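Local atomic coordinates of formimidoylglutamase (Bacillus subtilis, PDB entry 3M1R), a protein that hydrolyses N-formimidoyl-L-glutamate to L-glutamate and formamide in histidine degradation, using two manganese ions per subunit. Residues Lys144-Asp157 / Lys236-Val248. Residues are numbered along the deposited sequence; the frame is centred on the assembly and turned at random.
With CA (calcium ion), chain B; CA (calcium ion), chain C.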
loop_
_atom_site.group_PDB
_atom_site.type_symbol
_atom_site.label_atom_id
_atom_site.label_comp_id
_atom_site.label_asym_id
_atom_site.label_seq_id
_atom_site.Cartn_x
_atom_site.Cartn_y
_atom_site.Cartn_z
ATOM N N LYS D 144 2.175 -28.356 -35.680
ATOM C CA LYS D 144 3.527 -28.886 -35.590
ATOM C C LYS D 144 3.555 -30.406 -35.631
ATOM O O LYS D 144 4.309 -31.001 -36.405
ATOM C CB LYS D 144 4.202 -28.370 -34.325
ATOM C CG LYS D 144 4.467 -26.870 -34.349
ATOM C CD LYS D 144 5.374 -26.503 -35.526
ATOM C CE LYS D 144 5.630 -25.010 -35.591
ATOM N NZ LYS D 144 6.406 -24.630 -36.801
ATOM N N GLY D 145 2.726 -31.033 -34.806
ATOM C CA GLY D 145 2.668 -32.482 -34.741
ATOM C C GLY D 145 2.544 -32.964 -33.309
ATOM O O GLY D 145 2.228 -32.182 -32.405
ATOM N N THR D 146 2.796 -34.252 -33.097
ATOM C CA THR D 146 2.726 -34.836 -31.763
ATOM C C THR D 146 3.610 -34.088 -30.763
ATOM O O THR D 146 4.837 -34.082 -30.871
ATOM C CB THR D 146 3.110 -36.317 -31.780
ATOM O OG1 THR D 146 2.205 -37.025 -32.634
ATOM C CG2 THR D 146 3.020 -36.893 -30.380
ATOM N N THR D 147 2.975 -33.471 -29.779
ATOM C CA THR D 147 3.674 -32.561 -28.882
ATOM C C THR D 147 3.687 -33.067 -27.441
ATOM O O THR D 147 2.684 -33.567 -26.930
ATOM C CB THR D 147 3.031 -31.156 -28.954
ATOM O OG1 THR D 147 3.035 -30.711 -30.316
ATOM C CG2 THR D 147 3.783 -30.141 -28.088
ATOM N N ALA D 148 4.841 -32.958 -26.797
ATOM C CA ALA D 148 4.932 -33.215 -25.370
ATOM C C ALA D 148 4.778 -31.885 -24.648
ATOM O O ALA D 148 5.234 -30.861 -25.153
ATOM C CB ALA D 148 6.253 -33.820 -25.034
ATOM N N VAL D 149 4.155 -31.904 -23.472
ATOM C CA VAL D 149 4.004 -30.686 -22.673
ATOM C C VAL D 149 4.711 -30.863 -21.343
ATOM O O VAL D 149 4.451 -31.826 -20.610
ATOM C CB VAL D 149 2.520 -30.316 -22.411
ATOM C CG1 VAL D 149 2.410 -29.001 -21.594
ATOM C CG2 VAL D 149 1.740 -30.202 -23.716
ATOM N N ILE D 150 5.635 -29.952 -21.054
ATOM C CA ILE D 150 6.203 -29.855 -19.725
ATOM C C ILE D 150 5.489 -28.720 -18.995
ATOM O O ILE D 150 5.667 -27.542 -19.326
ATOM C CB ILE D 150 7.712 -29.632 -19.771
ATOM C CG1 ILE D 150 8.388 -30.868 -20.380
ATOM C CG2 ILE D 150 8.264 -29.358 -18.374
ATOM C CD1 ILE D 150 9.816 -30.648 -20.752
ATOM N N GLN D 151 4.664 -29.104 -18.023
ATOM C CA GLN D 151 3.811 -28.181 -17.273
ATOM C C GLN D 151 4.403 -27.956 -15.878
ATOM O O GLN D 151 4.402 -28.869 -15.049
ATOM C CB GLN D 151 2.392 -28.770 -17.180
ATOM C CG GLN D 151 1.403 -28.039 -16.257
ATOM C CD GLN D 151 0.096 -28.824 -16.045
ATOM O OE1 GLN D 151 -0.090 -29.919 -16.588
ATOM N NE2 GLN D 151 -0.800 -28.268 -15.243
ATOM N N PHE D 152 4.951 -26.763 -15.636
ATOM C CA PHE D 152 5.378 -26.391 -14.291
ATOM C C PHE D 152 4.150 -25.871 -13.543
ATOM O O PHE D 152 3.534 -24.880 -13.952
ATOM C CB PHE D 152 6.472 -25.326 -14.327
ATOM C CG PHE D 152 7.815 -25.848 -14.769
ATOM C CD1 PHE D 152 8.700 -26.383 -13.851
ATOM C CD2 PHE D 152 8.184 -25.799 -16.096
ATOM C CE1 PHE D 152 9.923 -26.855 -14.257
ATOM C CE2 PHE D 152 9.410 -26.286 -16.512
ATOM C CZ PHE D 152 10.281 -26.804 -15.595
ATOM N N ASP D 153 3.782 -26.550 -12.464
ATOM C CA ASP D 153 2.524 -26.250 -11.798
ATOM C C ASP D 153 2.406 -26.871 -10.414
ATOM O O ASP D 153 2.830 -28.017 -10.196
ATOM C CB ASP D 153 1.344 -26.728 -12.670
ATOM C CG ASP D 153 0.159 -25.807 -12.569
ATOM O OD1 ASP D 153 -0.128 -25.417 -11.431
ATOM O OD2 ASP D 153 -0.465 -25.464 -13.597
ATOM N N ALA D 154 1.832 -26.111 -9.475
ATOM C CA ALA D 154 1.406 -26.684 -8.205
ATOM C C ALA D 154 0.145 -27.526 -8.397
ATOM O O ALA D 154 -0.158 -28.358 -7.553
ATOM C CB ALA D 154 1.120 -25.564 -7.145
ATOM N N HIS D 155 -0.600 -27.285 -9.481
ATOM C CA HIS D 155 -1.925 -27.895 -9.666
ATOM C C HIS D 155 -2.034 -28.692 -10.952
ATOM O O HIS D 155 -1.408 -28.346 -11.949
ATOM C CB HIS D 155 -3.023 -26.831 -9.711
ATOM C CG HIS D 155 -2.848 -25.739 -8.710
ATOM N ND1 HIS D 155 -2.005 -24.667 -8.928
ATOM C CD2 HIS D 155 -3.380 -25.555 -7.485
ATOM C CE1 HIS D 155 -2.052 -23.856 -7.892
ATOM N NE2 HIS D 155 -2.868 -24.371 -6.994
ATOM N N HIS D 156 -2.887 -29.719 -10.934
ATOM C CA HIS D 156 -3.095 -30.592 -12.091
ATOM C C HIS D 156 -3.744 -29.847 -13.248
ATOM O O HIS D 156 -3.416 -30.090 -14.414
ATOM C CB HIS D 156 -3.957 -31.803 -11.718
ATOM C CG HIS D 156 -3.283 -32.760 -10.781
ATOM N ND1 HIS D 156 -2.138 -33.450 -11.119
ATOM C CD2 HIS D 156 -3.596 -33.148 -9.522
ATOM C CE1 HIS D 156 -1.769 -34.213 -10.105
ATOM N NE2 HIS D 156 -2.640 -34.050 -9.122
ATOM N N ASP D 157 -4.651 -28.932 -12.916
ATOM C CA ASP D 157 -5.418 -28.175 -13.908
ATOM C C ASP D 157 -6.248 -29.039 -14.825
ATOM O O ASP D 157 -6.294 -28.796 -16.032
ATOM C CB ASP D 157 -4.524 -27.297 -14.768
ATOM C CG ASP D 157 -4.201 -25.987 -14.111
ATOM O OD1 ASP D 157 -4.608 -25.784 -12.942
ATOM O OD2 ASP D 157 -3.550 -25.150 -14.773
ATOM N N LYS D 236 8.651 -40.468 -27.727
ATOM C CA LYS D 236 7.296 -40.730 -28.198
ATOM C C LYS D 236 6.699 -39.507 -28.883
ATOM O O LYS D 236 5.528 -39.522 -29.259
ATOM C CB LYS D 236 6.379 -41.121 -27.035
ATOM C CG LYS D 236 6.862 -42.264 -26.175
ATOM C CD LYS D 236 5.887 -42.492 -25.029
ATOM C CE LYS D 236 6.426 -43.472 -24.003
ATOM N NZ LYS D 236 5.537 -43.560 -22.802
ATOM N N THR D 237 7.488 -38.445 -29.028
ATOM C CA THR D 237 6.959 -37.171 -29.519
ATOM C C THR D 237 7.917 -36.440 -30.462
ATOM O O THR D 237 9.125 -36.713 -30.499
ATOM C CB THR D 237 6.575 -36.236 -28.359
ATOM O OG1 THR D 237 7.725 -35.990 -27.542
ATOM C CG2 THR D 237 5.499 -36.867 -27.499
ATOM N N ASP D 238 7.361 -35.506 -31.226
ATOM C CA ASP D 238 8.132 -34.754 -32.202
ATOM C C ASP D 238 8.572 -33.394 -31.690
ATOM O O ASP D 238 9.601 -32.880 -32.118
ATOM C CB ASP D 238 7.331 -34.583 -33.490
ATOM C CG ASP D 238 7.283 -35.850 -34.314
ATOM O OD1 ASP D 238 8.308 -36.562 -34.370
ATOM O OD2 ASP D 238 6.223 -36.130 -34.908
ATOM N N PHE D 239 7.786 -32.808 -30.786
ATOM C CA PHE D 239 8.092 -31.483 -30.243
ATOM C C PHE D 239 7.789 -31.404 -28.756
ATOM O O PHE D 239 7.001 -32.188 -28.227
ATOM C CB PHE D 239 7.271 -30.405 -30.948
ATOM C CG PHE D 239 7.396 -30.424 -32.441
ATOM C CD1 PHE D 239 6.581 -31.243 -33.206
ATOM C CD2 PHE D 239 8.314 -29.608 -33.081
ATOM C CE1 PHE D 239 6.687 -31.260 -34.577
ATOM C CE2 PHE D 239 8.426 -29.618 -34.459
ATOM C CZ PHE D 239 7.610 -30.446 -35.206
ATOM N N ILE D 240 8.407 -30.437 -28.089
ATOM C CA ILE D 240 8.108 -30.173 -26.692
ATOM C C ILE D 240 7.620 -28.737 -26.541
ATOM O O ILE D 240 8.114 -27.840 -27.224
ATOM C CB ILE D 240 9.329 -30.413 -25.792
ATOM C CG1 ILE D 240 10.457 -29.463 -26.166
ATOM C CG2 ILE D 240 9.804 -31.858 -25.908
ATOM C CD1 ILE D 240 11.813 -29.939 -25.708
ATOM N N PHE D 241 6.619 -28.538 -25.679
ATOM C CA PHE D 241 6.118 -27.211 -25.356
ATOM C C PHE D 241 6.262 -27.011 -23.860
ATOM O O PHE D 241 5.911 -27.881 -23.072
ATOM C CB PHE D 241 4.656 -27.060 -25.788
ATOM C CG PHE D 241 4.060 -25.699 -25.487
ATOM C CD1 PHE D 241 4.242 -24.635 -26.358
ATOM C CD2 PHE D 241 3.302 -25.497 -24.349
ATOM C CE1 PHE D 241 3.688 -23.393 -26.095
ATOM C CE2 PHE D 241 2.737 -24.253 -24.078
ATOM C CZ PHE D 241 2.926 -23.202 -24.953
ATOM N N ILE D 242 6.814 -25.872 -23.477
ATOM C CA ILE D 242 7.073 -25.585 -22.083
ATOM C C ILE D 242 6.006 -24.634 -21.565
ATOM O O ILE D 242 5.897 -23.506 -22.041
ATOM C CB ILE D 242 8.443 -24.912 -21.897
ATOM C CG1 ILE D 242 9.576 -25.796 -22.421
ATOM C CG2 ILE D 242 8.679 -24.574 -20.429
ATOM C CD1 ILE D 242 10.914 -25.092 -22.328
ATOM N N SER D 243 5.217 -25.092 -20.596
ATOM C CA SER D 243 4.219 -24.236 -19.965
ATOM C C SER D 243 4.604 -23.921 -18.534
ATOM O O SER D 243 4.593 -24.794 -17.664
ATOM C CB SER D 243 2.830 -24.883 -19.996
ATOM O OG SER D 243 1.840 -23.972 -19.520
ATOM N N VAL D 244 4.939 -22.665 -18.285
ATOM C CA VAL D 244 5.304 -22.264 -16.941
ATOM C C VAL D 244 4.169 -21.516 -16.255
ATOM O O VAL D 244 3.827 -20.394 -16.633
ATOM C CB VAL D 244 6.540 -21.372 -16.922
ATOM C CG1 VAL D 244 6.859 -21.010 -15.466
ATOM C CG2 VAL D 244 7.701 -22.092 -17.573
ATOM N N ASP D 245 3.581 -22.160 -15.256
ATOM C CA ASP D 245 2.590 -21.525 -14.407
ATOM C C ASP D 245 3.367 -21.044 -13.196
ATOM O O ASP D 245 3.931 -21.833 -12.451
ATOM C CB ASP D 245 1.520 -22.533 -14.012
ATOM C CG ASP D 245 0.463 -21.948 -13.077
ATOM O OD1 ASP D 245 0.716 -20.984 -12.332
ATOM O OD2 ASP D 245 -0.650 -22.478 -13.107
HETATM N N MSE D 246 3.429 -19.734 -13.032
HETATM C CA MSE D 246 4.338 -19.151 -12.054
HETATM C C MSE D 246 3.977 -19.535 -10.628
HETATM O O MSE D 246 4.803 -19.415 -9.730
HETATM C CB MSE D 246 4.425 -17.623 -12.217
HETATM C CG MSE D 246 5.124 -17.184 -13.517
HETATM SE SE MSE D 246 7.032 -17.698 -13.663
HETATM C CE MSE D 246 7.730 -16.394 -12.377
ATOM N N ASP D 247 2.760 -20.033 -10.411
ATOM C CA ASP D 247 2.384 -20.383 -9.047
ATOM C C ASP D 247 3.014 -21.693 -8.581
ATOM O O ASP D 247 2.856 -22.079 -7.428
ATOM C CB ASP D 247 0.864 -20.329 -8.803
ATOM C CG ASP D 247 0.111 -21.415 -9.531
ATOM O OD1 ASP D 247 0.706 -22.495 -9.817
ATOM O OD2 ASP D 247 -1.087 -21.177 -9.810
ATOM N N VAL D 248 3.774 -22.337 -9.462
ATOM C CA VAL D 248 4.643 -23.439 -9.053
ATOM C C VAL D 248 5.697 -22.923 -8.057
ATOM O O VAL D 248 6.232 -23.675 -7.246
ATOM C CB VAL D 248 5.352 -24.068 -10.277
ATOM C CG1 VAL D 248 6.539 -23.196 -10.742
ATOM C CG2 VAL D 248 5.822 -25.472 -9.964
HETATM CA CA CA B . -1.251 -23.434 -10.799
HETATM CA CA CA C . -2.586 -24.076 -12.784
#
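Ala-148, Ile-150 and Phe-152 alternate with Phe-239, Phe-241, Ser-243 and Asp-245 in a ladder of backbone hydrogen bonds that joins strands 147-152 and 239-245 in parallel, their axes 4.4 Å apart at the closest and 27° from parallel. At its start Thr-146 O is gripped twice, by Phe-239 N and Asp-238 N. With CG anti to its carbonyl carbon (chi1 -53°), Phe-239 turns its ring to Lys-144, whose aliphatic CB lies over one face, 3.9 Å from the centroid, a CH-pi contact. An alanine here would probably leave that CB without its ring face and open a gap beside the Lys-144 backbone. Gly-145 suits the turn because its backbone angles would jam any CB against the preceding carbonyl. Further along, the buried, broad Phe-152 ring reaches Val-244 CG2 through CD2, at 4.0 Å, with Ile-242 CG2 at its edge.

At the C-terminal strand ends, carboxylates, with His-155 and Asn-130, hold two calcium ions where manganese probably binds. Asp-153 gives one oxygen to each; Asp-245 shares OD2 between both. His-155 ND1 and both Asp-247 oxygens bind one ion, Asp-157 and Asn-130 the other. His-155 N, donating to Asp-153 OD1 at 2.7 Å, closes an Asx turn that probably helps hold the carboxylate.

In the parallel sheet of this arginase-family alpha/beta fold, the pair lies between strands 283-289 and 186-191, with helix 267-278 against Ile-150, Phe-152 and Ile-242 and helix 171-178 against Val-149 and Gln-151.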